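Local coordinates for NLP/P60 family protein (Bacillus cereus ATCC 10987, PDB 3H41), which probably cleaves the bond between gamma-D-glutamate and L-lysine in murein peptides, as a cysteine peptidase that releases L-Ala-gamma-D-Glu during cell wall degradation, at residues T17-P22 with A57-T62. Sequence-based numbering, arbitrary orientation.
Sequences TLWTAP and ANKLET. With ALA (alanine), chain B.
Strands 15-19 and 60-65 form a two-stranded antiparallel pair, whose second strand lines the alanine site with L60 and E61. Two nearly straight backbone bonds define it: L18 N to T62 O (2.9 Å, 171° at the hydrogen) and E61 N to L18 O (2.8 Å). The pairing extends past the strand ends, where T20 N donates to K59 O from above the carbonyl plane (2.9 Å). T20 OG1 donates a hydrogen bond to N58 O (2.7 Å), in the carbonyl plane and on a lone pair; chi1 of 56° sets this hydroxyl between its own backbone N and carbonyl carbon. N58, with positive phi, is the C' residue of the Schellman motif ending helix 48-56. L60 CD2 lies 3.4 Å from the centroid of the W19 six-membered ring and 9° off its normal, a CH-pi contact over the face. E61 O accepts a hydrogen bond from N of the bound alanine (2.7 Å); the substrate-binding E61 side chain, bent at chi2, places OE2 3.6 Å from T20 CG2, while OE1 is salt-bridged to R91. W19 packs on W53 and L54 of helix 48-56 and edge-to-face with W79, whereas L18 rests on strands 79-84 and 96-101.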
loop_
_atom_site.group_PDB
_atom_site.type_symbol
_atom_site.label_atom_id
_atom_site.label_comp_id
_atom_site.label_asym_id
_atom_site.label_seq_id
_atom_site.Cartn_x
_atom_site.Cartn_y
_atom_site.Cartn_z
ATOM N N THR A 17 6.776 7.249 -3.574
ATOM C CA THR A 17 7.719 6.159 -3.429
ATOM C C THR A 17 8.874 6.669 -2.583
ATOM O O THR A 17 9.431 7.735 -2.873
ATOM C CB THR A 17 8.183 5.760 -4.823
ATOM O OG1 THR A 17 7.032 5.326 -5.564
ATOM C CG2 THR A 17 9.205 4.612 -4.761
ATOM N N LEU A 18 9.172 5.926 -1.516
ATOM C CA LEU A 18 10.233 6.262 -0.608
ATOM C C LEU A 18 11.495 5.430 -0.906
ATOM O O LEU A 18 11.438 4.206 -1.075
ATOM C CB LEU A 18 9.780 6.033 0.833
ATOM C CG LEU A 18 8.931 7.192 1.416
ATOM C CD1 LEU A 18 7.576 7.277 0.743
ATOM C CD2 LEU A 18 8.802 6.956 2.931
ATOM N N TRP A 19 12.619 6.121 -0.930
ATOM C CA TRP A 19 13.927 5.564 -1.361
ATOM C C TRP A 19 14.816 5.336 -0.137
ATOM O O TRP A 19 14.663 6.032 0.861
ATOM C CB TRP A 19 14.610 6.513 -2.373
ATOM C CG TRP A 19 13.831 6.571 -3.654
ATOM C CD1 TRP A 19 12.631 7.183 -3.824
ATOM C CD2 TRP A 19 14.119 5.916 -4.911
ATOM N NE1 TRP A 19 12.162 6.984 -5.083
ATOM C CE2 TRP A 19 13.054 6.218 -5.786
ATOM C CE3 TRP A 19 15.192 5.152 -5.398
ATOM C CZ2 TRP A 19 13.004 5.754 -7.120
ATOM C CZ3 TRP A 19 15.138 4.681 -6.695
ATOM C CH2 TRP A 19 14.061 5.001 -7.557
ATOM N N THR A 20 15.745 4.380 -0.228
ATOM C CA THR A 20 16.671 4.111 0.849
ATOM C C THR A 20 17.724 5.210 0.943
ATOM O O THR A 20 18.384 5.319 1.939
ATOM C CB THR A 20 17.400 2.771 0.642
ATOM O OG1 THR A 20 18.051 2.785 -0.643
ATOM C CG2 THR A 20 16.395 1.616 0.732
ATOM N N ALA A 21 17.889 6.025 -0.090
ATOM C CA ALA A 21 18.808 7.157 -0.038
ATOM C C ALA A 21 18.217 8.207 -0.919
ATOM O O ALA A 21 17.495 7.863 -1.846
ATOM C CB ALA A 21 20.218 6.760 -0.556
ATOM N N PRO A 22 18.511 9.484 -0.654
ATOM C CA PRO A 22 18.014 10.512 -1.564
ATOM C C PRO A 22 18.837 10.546 -2.872
ATOM O O PRO A 22 19.874 9.869 -2.956
ATOM C CB PRO A 22 18.209 11.799 -0.750
ATOM C CG PRO A 22 19.414 11.489 0.108
ATOM C CD PRO A 22 19.365 10.046 0.421
ATOM N N ALA A 57 19.631 -3.564 -6.037
ATOM C CA ALA A 57 20.467 -2.446 -5.590
ATOM C C ALA A 57 19.887 -1.804 -4.318
ATOM O O ALA A 57 20.345 -0.739 -3.869
ATOM C CB ALA A 57 20.675 -1.400 -6.732
ATOM N N ASN A 58 18.912 -2.469 -3.706
ATOM C CA ASN A 58 18.298 -2.032 -2.437
ATOM C C ASN A 58 17.931 -0.541 -2.419
ATOM O O ASN A 58 18.461 0.272 -1.626
ATOM C CB ASN A 58 19.225 -2.390 -1.276
ATOM C CG ASN A 58 18.569 -2.203 0.085
ATOM O OD1 ASN A 58 17.353 -2.362 0.249
ATOM N ND2 ASN A 58 19.391 -1.876 1.082
ATOM N N LYS A 59 17.046 -0.177 -3.332
ATOM C CA LYS A 59 16.751 1.224 -3.624
ATOM C C LYS A 59 15.534 1.814 -2.920
ATOM O O LYS A 59 15.500 3.026 -2.725
ATOM C CB LYS A 59 16.604 1.459 -5.117
ATOM C CG LYS A 59 17.921 1.359 -5.876
ATOM C CD LYS A 59 18.794 2.604 -5.588
ATOM C CE LYS A 59 20.257 2.354 -5.937
ATOM N NZ LYS A 59 20.915 1.638 -4.838
ATOM N N LEU A 60 14.533 0.984 -2.643
ATOM C CA LEU A 60 13.224 1.418 -2.141
ATOM C C LEU A 60 12.873 0.908 -0.747
ATOM O O LEU A 60 13.308 -0.157 -0.308
ATOM C CB LEU A 60 12.120 0.963 -3.091
ATOM C CG LEU A 60 12.219 1.390 -4.558
ATOM C CD1 LEU A 60 10.970 0.935 -5.393
ATOM C CD2 LEU A 60 12.493 2.904 -4.730
ATOM N N GLU A 61 12.014 1.676 -0.089
ATOM C CA GLU A 61 11.557 1.380 1.255
ATOM C C GLU A 61 10.100 0.993 1.279
ATOM O O GLU A 61 9.755 -0.064 1.780
ATOM C CB GLU A 61 11.763 2.613 2.129
ATOM C CG GLU A 61 13.219 2.954 2.385
ATOM C CD GLU A 61 13.880 2.031 3.403
ATOM O OE1 GLU A 61 13.372 0.910 3.683
ATOM O OE2 GLU A 61 14.934 2.445 3.931
ATOM N N THR A 62 9.243 1.876 0.764
ATOM C CA THR A 62 7.811 1.664 0.806
ATOM C C THR A 62 7.132 2.677 -0.109
ATOM O O THR A 62 7.790 3.445 -0.783
ATOM C CB THR A 62 7.241 1.775 2.239
ATOM O OG1 THR A 62 5.870 1.312 2.261
ATOM C CG2 THR A 62 7.360 3.215 2.766
HETATM N N ALA B . 10.105 -2.635 2.565
HETATM C CA ALA B . 9.916 -3.498 1.317
HETATM C C ALA B . 10.260 -4.952 1.616
HETATM O O ALA B . 11.088 -5.231 2.494
HETATM C CB ALA B . 10.799 -3.004 0.174
HETATM O O HOH W 1 20.407 3.190 -1.818
#